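Local atomic coordinates of dimethyladenosine transferase, putative (PDB entry 2H1R), a protein that probably methylates adenines of ribosomal RNA, using S-adenosyl-L-methionine as methyl donor. Residues I45-G50 / K66-D71; K106-T111 / L132-V137; D32-A37 / G54-K59. All blocks are in the same frame, centred on the assembly; numbering follows the deposited sequence.

Contact 1: residues I45-G50 / K66-D71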
ATOM      1  N   ILE A  45     -12.252  -8.050  14.619  1.00 22.13           N
ATOM      2  CA  ILE A  45     -13.147  -7.048  14.006  1.00 22.87           C
ATOM      3  C   ILE A  45     -12.806  -6.990  12.501  1.00 23.50           C
ATOM      4  O   ILE A  45     -11.612  -6.837  12.137  1.00 23.18           O
ATOM      5  CB  ILE A  45     -12.930  -5.641  14.617  1.00 22.42           C
ATOM      6  CG1 ILE A  45     -13.290  -5.656  16.124  1.00 26.35           C
ATOM      7  CG2 ILE A  45     -13.701  -4.538  13.822  1.00 22.66           C
ATOM      8  CD1 ILE A  45     -12.799  -4.454  16.890  1.00 29.72           C
ATOM      9  N   VAL A  46     -13.835  -7.106  11.651  1.00 23.30           N
ATOM     10  CA  VAL A  46     -13.659  -7.084  10.200  1.00 22.58           C
ATOM     11  C   VAL A  46     -14.207  -5.736   9.672  1.00 23.24           C
ATOM     12  O   VAL A  46     -15.358  -5.364   9.960  1.00 22.70           O
ATOM     13  CB  VAL A  46     -14.372  -8.302   9.529  1.00 23.01           C
ATOM     14  CG1 VAL A  46     -14.318  -8.218   7.997  1.00 23.55           C
ATOM     15  CG2 VAL A  46     -13.748  -9.631   9.971  1.00 19.68           C
ATOM     16  N   LEU A  47     -13.384  -5.008   8.908  1.00 22.83           N
ATOM     17  CA  LEU A  47     -13.837  -3.826   8.154  1.00 23.73           C
ATOM     18  C   LEU A  47     -14.168  -4.268   6.727  1.00 24.55           C
ATOM     19  O   LEU A  47     -13.304  -4.832   6.019  1.00 25.23           O
ATOM     20  CB  LEU A  47     -12.724  -2.752   8.108  1.00 23.83           C
ATOM     21  CG  LEU A  47     -13.001  -1.470   7.302  1.00 23.54           C
ATOM     22  CD1 LEU A  47     -14.148  -0.679   7.909  1.00 28.14           C
ATOM     23  CD2 LEU A  47     -11.729  -0.630   7.255  1.00 25.88           C
ATOM     24  N   GLU A  48     -15.410  -4.066   6.306  1.00 25.25           N
ATOM     25  CA  GLU A  48     -15.814  -4.417   4.933  1.00 27.45           C
ATOM     26  C   GLU A  48     -16.098  -3.107   4.211  1.00 27.73           C
ATOM     27  O   GLU A  48     -16.940  -2.318   4.642  1.00 27.68           O
ATOM     28  CB  GLU A  48     -17.057  -5.307   4.895  1.00 27.48           C
ATOM     29  CG  GLU A  48     -17.434  -5.745   3.478  1.00 28.59           C
ATOM     30  CD  GLU A  48     -18.761  -6.470   3.361  1.00 31.42           C
ATOM     31  OE1 GLU A  48     -19.606  -6.385   4.295  1.00 34.37           O
ATOM     32  OE2 GLU A  48     -18.970  -7.141   2.304  1.00 34.61           O
ATOM     33  N   ILE A  49     -15.361  -2.856   3.139  1.00 28.39           N
ATOM     34  CA  ILE A  49     -15.556  -1.626   2.364  1.00 30.10           C
ATOM     35  C   ILE A  49     -16.314  -2.007   1.099  1.00 31.17           C
ATOM     36  O   ILE A  49     -15.795  -2.767   0.263  1.00 31.33           O
ATOM     37  CB  ILE A  49     -14.214  -0.951   1.992  1.00 29.70           C
ATOM     38  CG1 ILE A  49     -13.365  -0.693   3.233  1.00 30.48           C
ATOM     39  CG2 ILE A  49     -14.480   0.353   1.236  1.00 30.60           C
ATOM     40  CD1 ILE A  49     -11.984  -0.116   2.894  1.00 31.21           C
ATOM     41  N   GLY A  50     -17.550  -1.530   0.988  1.00 32.34           N
ATOM     42  CA  GLY A  50     -18.382  -1.821  -0.177  1.00 35.43           C
ATOM     43  C   GLY A  50     -19.184  -3.111  -0.045  1.00 37.14           C
ATOM     44  O   GLY A  50     -18.798  -4.148  -0.590  1.00 37.82           O
ATOM     45  N   LYS A  66     -17.243  -8.900  15.174  1.00 24.24           N
ATOM     46  CA  LYS A  66     -18.208  -8.006  14.576  1.00 23.97           C
ATOM     47  C   LYS A  66     -17.679  -7.463  13.247  1.00 23.59           C
ATOM     48  O   LYS A  66     -16.468  -7.485  12.982  1.00 22.70           O
ATOM     49  CB  LYS A  66     -18.519  -6.847  15.504  1.00 23.72           C
ATOM     50  CG  LYS A  66     -17.436  -5.877  15.686  1.00 25.09           C
ATOM     51  CD  LYS A  66     -17.936  -4.767  16.601  1.00 31.97           C
ATOM     52  CE  LYS A  66     -17.036  -3.558  16.511  1.00 35.46           C
ATOM     53  NZ  LYS A  66     -17.610  -2.411  17.316  1.00 39.13           N
ATOM     54  N   VAL A  67     -18.617  -6.985  12.433  1.00 24.68           N
ATOM     55  CA  VAL A  67     -18.301  -6.446  11.102  1.00 24.40           C
ATOM     56  C   VAL A  67     -18.734  -4.985  11.061  1.00 25.53           C
ATOM     57  O   VAL A  67     -19.848  -4.625  11.487  1.00 25.39           O
ATOM     58  CB  VAL A  67     -19.000  -7.223   9.961  1.00 23.77           C
ATOM     59  CG1 VAL A  67     -18.734  -6.515   8.569  1.00 23.52           C
ATOM     60  CG2 VAL A  67     -18.606  -8.735   9.943  1.00 22.22           C
ATOM     61  N   ILE A  68     -17.839  -4.137  10.566  1.00 26.12           N
ATOM     62  CA  ILE A  68     -18.163  -2.727  10.344  1.00 28.63           C
ATOM     63  C   ILE A  68     -18.096  -2.561   8.842  1.00 30.44           C
ATOM     64  O   ILE A  68     -17.129  -2.987   8.193  1.00 28.64           O
ATOM     65  CB  ILE A  68     -17.178  -1.780  11.047  1.00 28.67           C
ATOM     66  CG1 ILE A  68     -17.200  -2.017  12.574  1.00 28.88           C
ATOM     67  CG2 ILE A  68     -17.508  -0.306  10.704  1.00 30.60           C
ATOM     68  CD1 ILE A  68     -15.988  -1.483  13.307  1.00 30.23           C
ATOM     69  N   THR A  69     -19.158  -2.023   8.277  1.00 32.81           N
ATOM     70  CA  THR A  69     -19.174  -1.868   6.837  1.00 36.55           C
ATOM     71  C   THR A  69     -19.314  -0.397   6.461  1.00 38.67           C
ATOM     72  O   THR A  69     -19.971   0.373   7.168  1.00 39.22           O
ATOM     73  CB  THR A  69     -20.245  -2.762   6.185  1.00 36.50           C
ATOM     74  OG1 THR A  69     -20.250  -2.555   4.769  1.00 40.27           O
ATOM     75  CG2 THR A  69     -21.599  -2.474   6.735  1.00 37.01           C
ATOM     76  N   ILE A  70     -18.642  -0.017   5.375  1.00 40.90           N
ATOM     77  CA  ILE A  70     -18.671   1.340   4.836  1.00 43.61           C
ATOM     78  C   ILE A  70     -19.133   1.201   3.392  1.00 45.06           C
ATOM     79  O   ILE A  70     -18.459   0.546   2.587  1.00 45.04           O
ATOM     80  CB  ILE A  70     -17.262   2.017   4.863  1.00 43.25           C
ATOM     81  CG1 ILE A  70     -16.734   2.133   6.303  1.00 44.58           C
ATOM     82  CG2 ILE A  70     -17.308   3.400   4.185  1.00 44.55           C
ATOM     83  CD1 ILE A  70     -15.244   2.538   6.421  1.00 43.93           C
ATOM     84  N   ASP A  71     -20.293   1.782   3.075  1.00 46.91           N
ATOM     85  CA  ASP A  71     -20.740   1.904   1.683  1.00 48.43           C
ATOM     86  C   ASP A  71     -21.123   3.348   1.335  1.00 49.18           C
ATOM     87  O   ASP A  71     -21.545   4.129   2.203  1.00 48.78           O
ATOM     88  CB  ASP A  71     -21.888   0.929   1.373  1.00 48.56           C
ATOM     89  CG  ASP A  71     -22.144   0.762  -0.133  1.00 50.99           C
ATOM     90  OD1 ASP A  71     -21.746  -0.286  -0.715  1.00 50.95           O
ATOM     91  OD2 ASP A  71     -22.753   1.685  -0.740  1.00 53.47           O
TER
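I45-G50 and K66-D71 run side by side as parallel strands, their axes 4.7 Å apart at the closest and turned by 22°. The register pairs V46 with V67, L47 with I68, E48 with T69 and I49 with I70. The backbone bonds zigzag from one strand to the other: V46 N to K66 O, I68 N to V46 O at 2.8 Å, E48 N to I68 O, I70 N to E48 O, and finally G50 N to I70 O at 2.8 Å. The first three are nearly straight (173° at the hydrogen for E48 N); the last two, from I70 N and G50 N, are more bent.

On one face lie I45, L47, I49, I68, I70 and K66, whose NZ is salt-bridged to E93. I45 hands its CG2 methyl to I68 CD1 at 3.9 Å, and L47 CD1 meets I70 CD1 at 3.7 Å. L47 gets there with CG anti to its backbone N (chi1 177°).

This is the first beta-alpha-beta unit of the class I methyltransferase fold, in which the turn after the first strand and the acidic residue ending the second usually receive the cofactor. G50 and D71 are predicted to bind S-adenosyl-L-methionine, and they sit next to each other here, D71 OD1 lying 3.7 Å from G50 CA. With phi and psi both positive, any CB on G50 would run into the carbonyl O of I49. D71 OD2 accepts a bond from D73 N.

The other face carries V46, E48, V67 and T69, with L60 against all but the last. E48 stretches out alongside T69, whose OG1 makes a weak bond to E48 O at 3.3 Å, while E48 OE1 is bonded to T57 OG1.

Contact 2: residues K106-T111 / L132-V137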
ATOM      1  N   LYS A 106     -10.619   0.964  14.422  1.00 35.26           N
ATOM      2  CA  LYS A 106      -9.623  -0.072  14.665  1.00 33.86           C
ATOM      3  C   LYS A 106     -10.250  -1.354  14.122  1.00 32.86           C
ATOM      4  O   LYS A 106     -11.454  -1.602  14.312  1.00 33.11           O
ATOM      5  CB  LYS A 106      -9.272  -0.208  16.145  1.00 34.33           C
ATOM      6  N   PHE A 107      -9.465  -2.121  13.382  1.00 30.10           N
ATOM      7  CA  PHE A 107      -9.944  -3.361  12.808  1.00 28.37           C
ATOM      8  C   PHE A 107      -8.764  -4.323  12.722  1.00 27.58           C
ATOM      9  O   PHE A 107      -7.586  -3.916  12.743  1.00 27.36           O
ATOM     10  CB  PHE A 107     -10.616  -3.133  11.439  1.00 27.72           C
ATOM     11  CG  PHE A 107      -9.661  -2.654  10.373  1.00 27.73           C
ATOM     12  CD1 PHE A 107      -8.966  -3.563   9.592  1.00 27.26           C
ATOM     13  CD2 PHE A 107      -9.446  -1.298  10.177  1.00 27.22           C
ATOM     14  CE1 PHE A 107      -8.055  -3.139   8.632  1.00 25.00           C
ATOM     15  CE2 PHE A 107      -8.566  -0.847   9.194  1.00 24.93           C
ATOM     16  CZ  PHE A 107      -7.850  -1.764   8.440  1.00 24.03           C
ATOM     17  N   ASP A 108      -9.086  -5.599  12.642  1.00 25.46           N
ATOM     18  CA  ASP A 108      -8.101  -6.652  12.528  1.00 25.44           C
ATOM     19  C   ASP A 108      -7.940  -7.125  11.100  1.00 25.08           C
ATOM     20  O   ASP A 108      -6.831  -7.399  10.654  1.00 26.00           O
ATOM     21  CB  ASP A 108      -8.549  -7.836  13.404  1.00 26.87           C
ATOM     22  CG  ASP A 108      -8.538  -7.478  14.867  1.00 29.88           C
ATOM     23  OD1 ASP A 108      -7.421  -7.275  15.346  1.00 33.71           O
ATOM     24  OD2 ASP A 108      -9.619  -7.329  15.500  1.00 32.60           O
ATOM     25  N   VAL A 109      -9.052  -7.223  10.387  1.00 24.42           N
ATOM     26  CA  VAL A 109      -9.066  -7.774   9.034  1.00 24.62           C
ATOM     27  C   VAL A 109      -9.896  -6.854   8.167  1.00 25.12           C
ATOM     28  O   VAL A 109     -11.012  -6.473   8.557  1.00 24.33           O
ATOM     29  CB  VAL A 109      -9.702  -9.209   8.993  1.00 23.82           C
ATOM     30  CG1 VAL A 109      -9.788  -9.760   7.573  1.00 25.70           C
ATOM     31  CG2 VAL A 109      -8.926 -10.171   9.879  1.00 25.42           C
ATOM     32  N   CYS A 110      -9.368  -6.517   6.983  1.00 26.02           N
ATOM     33  CA  CYS A 110     -10.086  -5.688   6.013  1.00 26.18           C
ATOM     34  C   CYS A 110     -10.448  -6.517   4.779  1.00 26.47           C
ATOM     35  O   CYS A 110      -9.640  -7.296   4.291  1.00 25.12           O
ATOM     36  CB  CYS A 110      -9.209  -4.503   5.563  1.00 26.53           C
ATOM     37  SG  CYS A 110     -10.103  -3.444   4.396  1.00 30.08           S
ATOM     38  N   THR A 111     -11.658  -6.340   4.267  1.00 27.13           N
ATOM     39  CA  THR A 111     -11.974  -6.844   2.928  1.00 28.35           C
ATOM     40  C   THR A 111     -12.622  -5.702   2.130  1.00 28.63           C
ATOM     41  O   THR A 111     -13.370  -4.890   2.687  1.00 28.44           O
ATOM     42  CB  THR A 111     -12.847  -8.121   2.961  1.00 28.73           C
ATOM     43  OG1 THR A 111     -12.959  -8.646   1.628  1.00 32.43           O
ATOM     44  CG2 THR A 111     -14.246  -7.841   3.527  1.00 28.69           C
ATOM     45  N   LEU A 132      -1.706  -1.394  13.589  1.00 30.83           N
ATOM     46  CA  LEU A 132      -1.500  -2.290  12.458  1.00 31.12           C
ATOM     47  C   LEU A 132      -2.579  -3.355  12.484  1.00 30.63           C
ATOM     48  O   LEU A 132      -3.043  -3.758  13.552  1.00 30.40           O
ATOM     49  CB  LEU A 132      -0.118  -2.932  12.495  1.00 31.11           C
ATOM     50  CG  LEU A 132       1.099  -2.219  11.880  1.00 33.80           C
ATOM     51  CD1 LEU A 132       1.123  -0.701  12.107  1.00 30.86           C
ATOM     52  CD2 LEU A 132       2.397  -2.860  12.355  1.00 31.82           C
ATOM     53  N   PHE A 133      -2.992  -3.780  11.298  1.00 30.64           N
ATOM     54  CA  PHE A 133      -4.047  -4.773  11.140  1.00 29.14           C
ATOM     55  C   PHE A 133      -3.401  -6.104  10.766  1.00 28.46           C
ATOM     56  O   PHE A 133      -2.196  -6.151  10.469  1.00 27.64           O
ATOM     57  CB  PHE A 133      -5.083  -4.283  10.114  1.00 28.54           C
ATOM     58  CG  PHE A 133      -4.506  -4.004   8.762  1.00 29.35           C
ATOM     59  CD1 PHE A 133      -4.321  -5.042   7.842  1.00 28.09           C
ATOM     60  CD2 PHE A 133      -4.137  -2.699   8.395  1.00 28.53           C
ATOM     61  CE1 PHE A 133      -3.772  -4.799   6.581  1.00 28.54           C
ATOM     62  CE2 PHE A 133      -3.593  -2.446   7.134  1.00 30.49           C
ATOM     63  CZ  PHE A 133      -3.413  -3.494   6.225  1.00 29.39           C
ATOM     64  N   LYS A 134      -4.166  -7.196  10.843  1.00 27.13           N
ATOM     65  CA  LYS A 134      -3.584  -8.527  10.664  1.00 26.95           C
ATOM     66  C   LYS A 134      -3.485  -8.878   9.181  1.00 25.70           C
ATOM     67  O   LYS A 134      -2.500  -9.484   8.730  1.00 24.91           O
ATOM     68  CB  LYS A 134      -4.472  -9.583  11.298  1.00 27.49           C
ATOM     69  CG  LYS A 134      -4.307  -9.830  12.765  1.00 33.28           C
ATOM     70  CD  LYS A 134      -5.144 -11.067  13.138  1.00 36.82           C
ATOM     71  CE  LYS A 134      -5.513 -11.063  14.629  1.00 40.61           C
ATOM     72  NZ  LYS A 134      -6.346 -12.270  15.032  1.00 39.86           N
ATOM     73  N   CYS A 135      -4.558  -8.588   8.444  1.00 25.16           N
ATOM     74  CA  CYS A 135      -4.563  -8.850   7.011  1.00 25.57           C
ATOM     75  C   CYS A 135      -5.670  -8.144   6.263  1.00 23.96           C
ATOM     76  O   CYS A 135      -6.643  -7.721   6.848  1.00 22.49           O
ATOM     77  CB  CYS A 135      -4.555 -10.356   6.737  1.00 26.70           C
ATOM     78  SG  CYS A 135      -5.992 -11.101   6.051  1.00 35.99           S
ATOM     79  N   ALA A 136      -5.491  -7.992   4.959  1.00 22.83           N
ATOM     80  CA  ALA A 136      -6.487  -7.355   4.112  1.00 22.42           C
ATOM     81  C   ALA A 136      -6.634  -8.207   2.856  1.00 21.74           C
ATOM     82  O   ALA A 136      -5.641  -8.626   2.298  1.00 22.91           O
ATOM     83  CB  ALA A 136      -6.044  -5.905   3.744  1.00 22.25           C
ATOM     84  N   VAL A 137      -7.860  -8.483   2.438  1.00 21.77           N
ATOM     85  CA  VAL A 137      -8.123  -9.232   1.206  1.00 20.70           C
ATOM     86  C   VAL A 137      -8.850  -8.224   0.297  1.00 20.57           C
ATOM     87  O   VAL A 137      -9.950  -7.750   0.614  1.00 19.53           O
ATOM     88  CB  VAL A 137      -8.935 -10.502   1.469  1.00 21.41           C
ATOM     89  CG1 VAL A 137      -9.087 -11.313   0.190  1.00 20.38           C
ATOM     90  CG2 VAL A 137      -8.232 -11.368   2.575  1.00 21.25           C
TER
HETATM   91  O   HOH W   1      -5.601  -3.779  14.898  1.00 49.52           O
HETATM   92  O   HOH W   2     -12.006  -8.871  -1.214  1.00 41.62           O
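F107 and F133 run alongside each other at the entry to two parallel strands, nearly parallel but displaced, with little ring overlap. Their planes are 23° apart and their centroids 5.4 Å from each other. What touches is the far end of F107: its CE1 comes to 3.5 Å from F133 CB, and CZ reaches F133 CD2. Both rings have CG between the backbone N and the carbonyl carbon (chi1 66° for F107 and 59° for F133), which sends them out together on the same side.

The tight packing continues along the strands. D108 O takes K134 N at 2.7 Å, in its carbonyl plane, and a weak, longer bond from C135 N. Farther on, C110 N donates to C135 O and V137 N to C110 O at 2.8 Å, with the short A136 side chain letting its CB approach C110 CB to 3.9 Å. At the buried T111/V137 end a water joins T111 OG1 to V137 O, donating to the carbonyl.

The start of the contact is looser. There another water lies within hydrogen-bonding distance of both F107 O and L132 O, bridging the two segments. K134, an exposed residue, runs its extended chain past D108, yet D108 OD1 and K134 NZ stay 5.1 Å apart; K134 NZ is salt-bridged to D44, and D108 OD2 accepts from I45 N.

The two strands belong to the beta-alpha-beta unit built on helix 119-128, in the middle of the Rossmann-like sheet. Strand 45-49 flanks 109-113 and the antiparallel strand 189-196 flanks 135-141; helix 28-38 packs over V109, T111 and V137, while I49 touches C110 on the other face.

Contact 3: residues D32-A37 / G54-K59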
ATOM      1  N   ASP A  32     -16.180 -17.605  -1.370  1.00 23.26           N
ATOM      2  CA  ASP A  32     -15.515 -18.666  -0.603  1.00 24.91           C
ATOM      3  C   ASP A  32     -14.002 -18.498  -0.546  1.00 23.71           C
ATOM      4  O   ASP A  32     -13.376 -18.741   0.484  1.00 23.83           O
ATOM      5  CB  ASP A  32     -15.853 -20.058  -1.153  1.00 25.77           C
ATOM      6  CG  ASP A  32     -17.224 -20.546  -0.717  1.00 32.29           C
ATOM      7  OD1 ASP A  32     -17.846 -19.905   0.165  1.00 36.44           O
ATOM      8  OD2 ASP A  32     -17.680 -21.579  -1.266  1.00 38.40           O
ATOM      9  N   LYS A  33     -13.413 -18.064  -1.660  1.00 24.01           N
ATOM     10  CA  LYS A  33     -11.964 -17.866  -1.733  1.00 23.12           C
ATOM     11  C   LYS A  33     -11.532 -16.678  -0.877  1.00 22.39           C
ATOM     12  O   LYS A  33     -10.459 -16.716  -0.266  1.00 20.84           O
ATOM     13  CB  LYS A  33     -11.547 -17.612  -3.176  1.00 24.40           C
ATOM     14  CG  LYS A  33     -11.756 -18.823  -4.093  1.00 27.08           C
ATOM     15  CD  LYS A  33     -10.943 -18.718  -5.363  1.00 35.94           C
ATOM     16  CE  LYS A  33      -9.469 -18.996  -5.074  1.00 41.48           C
ATOM     17  NZ  LYS A  33      -8.737 -19.497  -6.280  1.00 47.46           N
ATOM     18  N   ILE A  34     -12.349 -15.625  -0.862  1.00 21.63           N
ATOM     19  CA  ILE A  34     -12.068 -14.443  -0.023  1.00 22.51           C
ATOM     20  C   ILE A  34     -12.000 -14.886   1.451  1.00 23.75           C
ATOM     21  O   ILE A  34     -11.059 -14.567   2.176  1.00 23.37           O
ATOM     22  CB  ILE A  34     -13.147 -13.354  -0.265  1.00 22.64           C
ATOM     23  CG1 ILE A  34     -12.915 -12.695  -1.632  1.00 20.20           C
ATOM     24  CG2 ILE A  34     -13.168 -12.256   0.817  1.00 23.72           C
ATOM     25  CD1 ILE A  34     -14.088 -11.803  -2.116  1.00 20.78           C
ATOM     26  N   ILE A  35     -13.033 -15.613   1.881  1.00 24.14           N
ATOM     27  CA  ILE A  35     -13.172 -16.045   3.276  1.00 24.88           C
ATOM     28  C   ILE A  35     -11.988 -16.938   3.678  1.00 25.05           C
ATOM     29  O   ILE A  35     -11.413 -16.764   4.747  1.00 24.15           O
ATOM     30  CB  ILE A  35     -14.509 -16.820   3.467  1.00 23.46           C
ATOM     31  CG1 ILE A  35     -15.718 -15.904   3.306  1.00 25.63           C
ATOM     32  CG2 ILE A  35     -14.515 -17.640   4.797  1.00 26.64           C
ATOM     33  CD1 ILE A  35     -15.726 -14.703   4.266  1.00 26.85           C
ATOM     34  N   TYR A  36     -11.618 -17.862   2.800  1.00 26.40           N
ATOM     35  CA  TYR A  36     -10.484 -18.765   3.076  1.00 29.13           C
ATOM     36  C   TYR A  36      -9.175 -17.981   3.252  1.00 28.08           C
ATOM     37  O   TYR A  36      -8.398 -18.228   4.180  1.00 28.35           O
ATOM     38  CB  TYR A  36     -10.322 -19.811   1.971  1.00 31.29           C
ATOM     39  CG  TYR A  36      -9.199 -20.806   2.209  1.00 35.00           C
ATOM     40  CD1 TYR A  36      -9.438 -22.023   2.864  1.00 39.41           C
ATOM     41  CD2 TYR A  36      -7.911 -20.537   1.781  1.00 38.36           C
ATOM     42  CE1 TYR A  36      -8.408 -22.941   3.083  1.00 40.57           C
ATOM     43  CE2 TYR A  36      -6.871 -21.436   1.998  1.00 40.57           C
ATOM     44  CZ  TYR A  36      -7.127 -22.642   2.647  1.00 39.82           C
ATOM     45  OH  TYR A  36      -6.085 -23.537   2.853  1.00 41.03           O
ATOM     46  N   ALA A  37      -8.947 -17.034   2.362  1.00 27.02           N
ATOM     47  CA  ALA A  37      -7.764 -16.182   2.441  1.00 26.88           C
ATOM     48  C   ALA A  37      -7.710 -15.321   3.716  1.00 26.65           C
ATOM     49  O   ALA A  37      -6.624 -15.058   4.243  1.00 27.12           O
ATOM     50  CB  ALA A  37      -7.717 -15.251   1.183  1.00 26.65           C
ATOM     51  N   GLY A  54     -24.886  -7.437   0.401  1.00 29.65           N
ATOM     52  CA  GLY A  54     -24.576  -8.103   1.663  1.00 28.40           C
ATOM     53  C   GLY A  54     -24.247  -9.565   1.482  1.00 27.53           C
ATOM     54  O   GLY A  54     -24.245 -10.323   2.458  1.00 26.53           O
ATOM     55  N   ASN A  55     -23.970  -9.983   0.235  1.00 26.45           N
ATOM     56  CA  ASN A  55     -23.602 -11.381  -0.048  1.00 26.13           C
ATOM     57  C   ASN A  55     -22.333 -11.867   0.667  1.00 25.07           C
ATOM     58  O   ASN A  55     -22.302 -12.988   1.186  1.00 24.83           O
ATOM     59  CB  ASN A  55     -23.447 -11.595  -1.565  1.00 28.26           C
ATOM     60  CG  ASN A  55     -24.718 -12.081  -2.222  1.00 32.17           C
ATOM     61  OD1 ASN A  55     -25.782 -12.065  -1.614  1.00 35.57           O
ATOM     62  ND2 ASN A  55     -24.613 -12.527  -3.486  1.00 38.00           N
ATOM     63  N   LEU A  56     -21.296 -11.025   0.702  1.00 23.60           N
ATOM     64  CA  LEU A  56     -20.102 -11.315   1.530  1.00 23.66           C
ATOM     65  C   LEU A  56     -20.316 -11.011   3.038  1.00 23.64           C
ATOM     66  O   LEU A  56     -19.859 -11.768   3.912  1.00 22.52           O
ATOM     67  CB  LEU A  56     -18.877 -10.550   1.015  1.00 23.74           C
ATOM     68  CG  LEU A  56     -17.577 -10.817   1.792  1.00 25.00           C
ATOM     69  CD1 LEU A  56     -17.117 -12.255   1.646  1.00 23.85           C
ATOM     70  CD2 LEU A  56     -16.460  -9.827   1.387  1.00 24.29           C
ATOM     71  N   THR A  57     -21.026  -9.933   3.329  1.00 22.92           N
ATOM     72  CA  THR A  57     -21.352  -9.565   4.724  1.00 25.11           C
ATOM     73  C   THR A  57     -21.918 -10.728   5.539  1.00 24.87           C
ATOM     74  O   THR A  57     -21.445 -11.013   6.656  1.00 25.47           O
ATOM     75  CB  THR A  57     -22.349  -8.402   4.783  1.00 25.23           C
ATOM     76  OG1 THR A  57     -21.906  -7.361   3.919  1.00 27.29           O
ATOM     77  CG2 THR A  57     -22.428  -7.818   6.219  1.00 26.97           C
ATOM     78  N   VAL A  58     -22.915 -11.407   4.984  1.00 24.24           N
ATOM     79  CA  VAL A  58     -23.582 -12.482   5.701  1.00 25.27           C
ATOM     80  C   VAL A  58     -22.646 -13.668   5.960  1.00 25.33           C
ATOM     81  O   VAL A  58     -22.881 -14.471   6.873  1.00 25.76           O
ATOM     82  CB  VAL A  58     -24.918 -12.903   5.011  1.00 25.68           C
ATOM     83  CG1 VAL A  58     -25.882 -11.694   4.929  1.00 27.30           C
ATOM     84  CG2 VAL A  58     -24.695 -13.528   3.620  1.00 25.93           C
ATOM     85  N   LYS A  59     -21.564 -13.761   5.179  1.00 24.16           N
ATOM     86  CA  LYS A  59     -20.611 -14.848   5.353  1.00 24.03           C
ATOM     87  C   LYS A  59     -19.547 -14.485   6.369  1.00 22.38           C
ATOM     88  O   LYS A  59     -18.936 -15.390   6.985  1.00 22.33           O
ATOM     89  CB  LYS A  59     -19.933 -15.225   4.021  1.00 24.00           C
ATOM     90  CG  LYS A  59     -20.846 -15.912   3.007  1.00 26.95           C
ATOM     91  CD  LYS A  59     -20.161 -16.027   1.647  1.00 28.38           C
ATOM     92  CE  LYS A  59     -19.034 -17.062   1.625  1.00 32.42           C
ATOM     93  NZ  LYS A  59     -19.597 -18.441   1.709  1.00 36.54           N
TER
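D32 starts the contact on the outside of its helix. The bond from CA to CB heads away from 54-59, yet the carboxylate comes back toward it, with CG anti to the carbonyl carbon (chi1 -79°), and OD1 meets K59 NZ at 2.8 Å. This is a salt bridge, and the ammonium approaches OD1 nearly along its C-O axis. The lysine reaches it by folding: its chain is extended at first and then bends at chi3 and again at chi4 (72° and 71°), which brings it across the aspartate at about a right angle. The bridge lies at the surface, where water can probably compete for both charges.

Two residues on, I34 is buried and turns toward the other segment. Its CG2 branch lies 4.0 Å from L56 CD1 and a little farther from CD2, the two side chains meeting at a slant. I34 and L56 both also touch T111, so the packing sits over the face of the sheet that carries T111, on strand 109-113.

The contact brings together helix 28-38, which precedes the first strand of the methyltransferase fold, and the turn and short helix 57-60 that follow it. The I34 side chain is about 4 Å from that of L25, a residue predicted to bind S-adenosyl-L-methionine.

I35 lies next along the helix and meets both L56 and K59. Its CD1 passes L56 CD1 at 3.8 Å, the two side chains reaching out antiparallel, and its CG1 rests 3.9 Å from K59 CE. The same CE methylene that carries the ammonium toward D32 thus lies against I35, and L63 touches I35 from a loop.

How the contacts relate
Following the chain from the N terminus, helix 28-38 comes first, then strand 45-49, helix 57-60 and strand 66-70. Contact 3 closes when 54-59 returns to 32-37, and contact 1 closes when 66-71 joins 45-50; their segments alternate, so the two loops cross. They meet where strand 45-49 leads through its turn into helix 57-60, and there E48 also packs on L56. Contact 2 follows in series, with 132-137 returning to 106-111 after helix 119-128. It adjoins contact 1 in the sheet through probable backbone hydrogen bonds of L47 with V109 and T111, while V137 also packs on A37 of helix 28-38, joining sheet and helix.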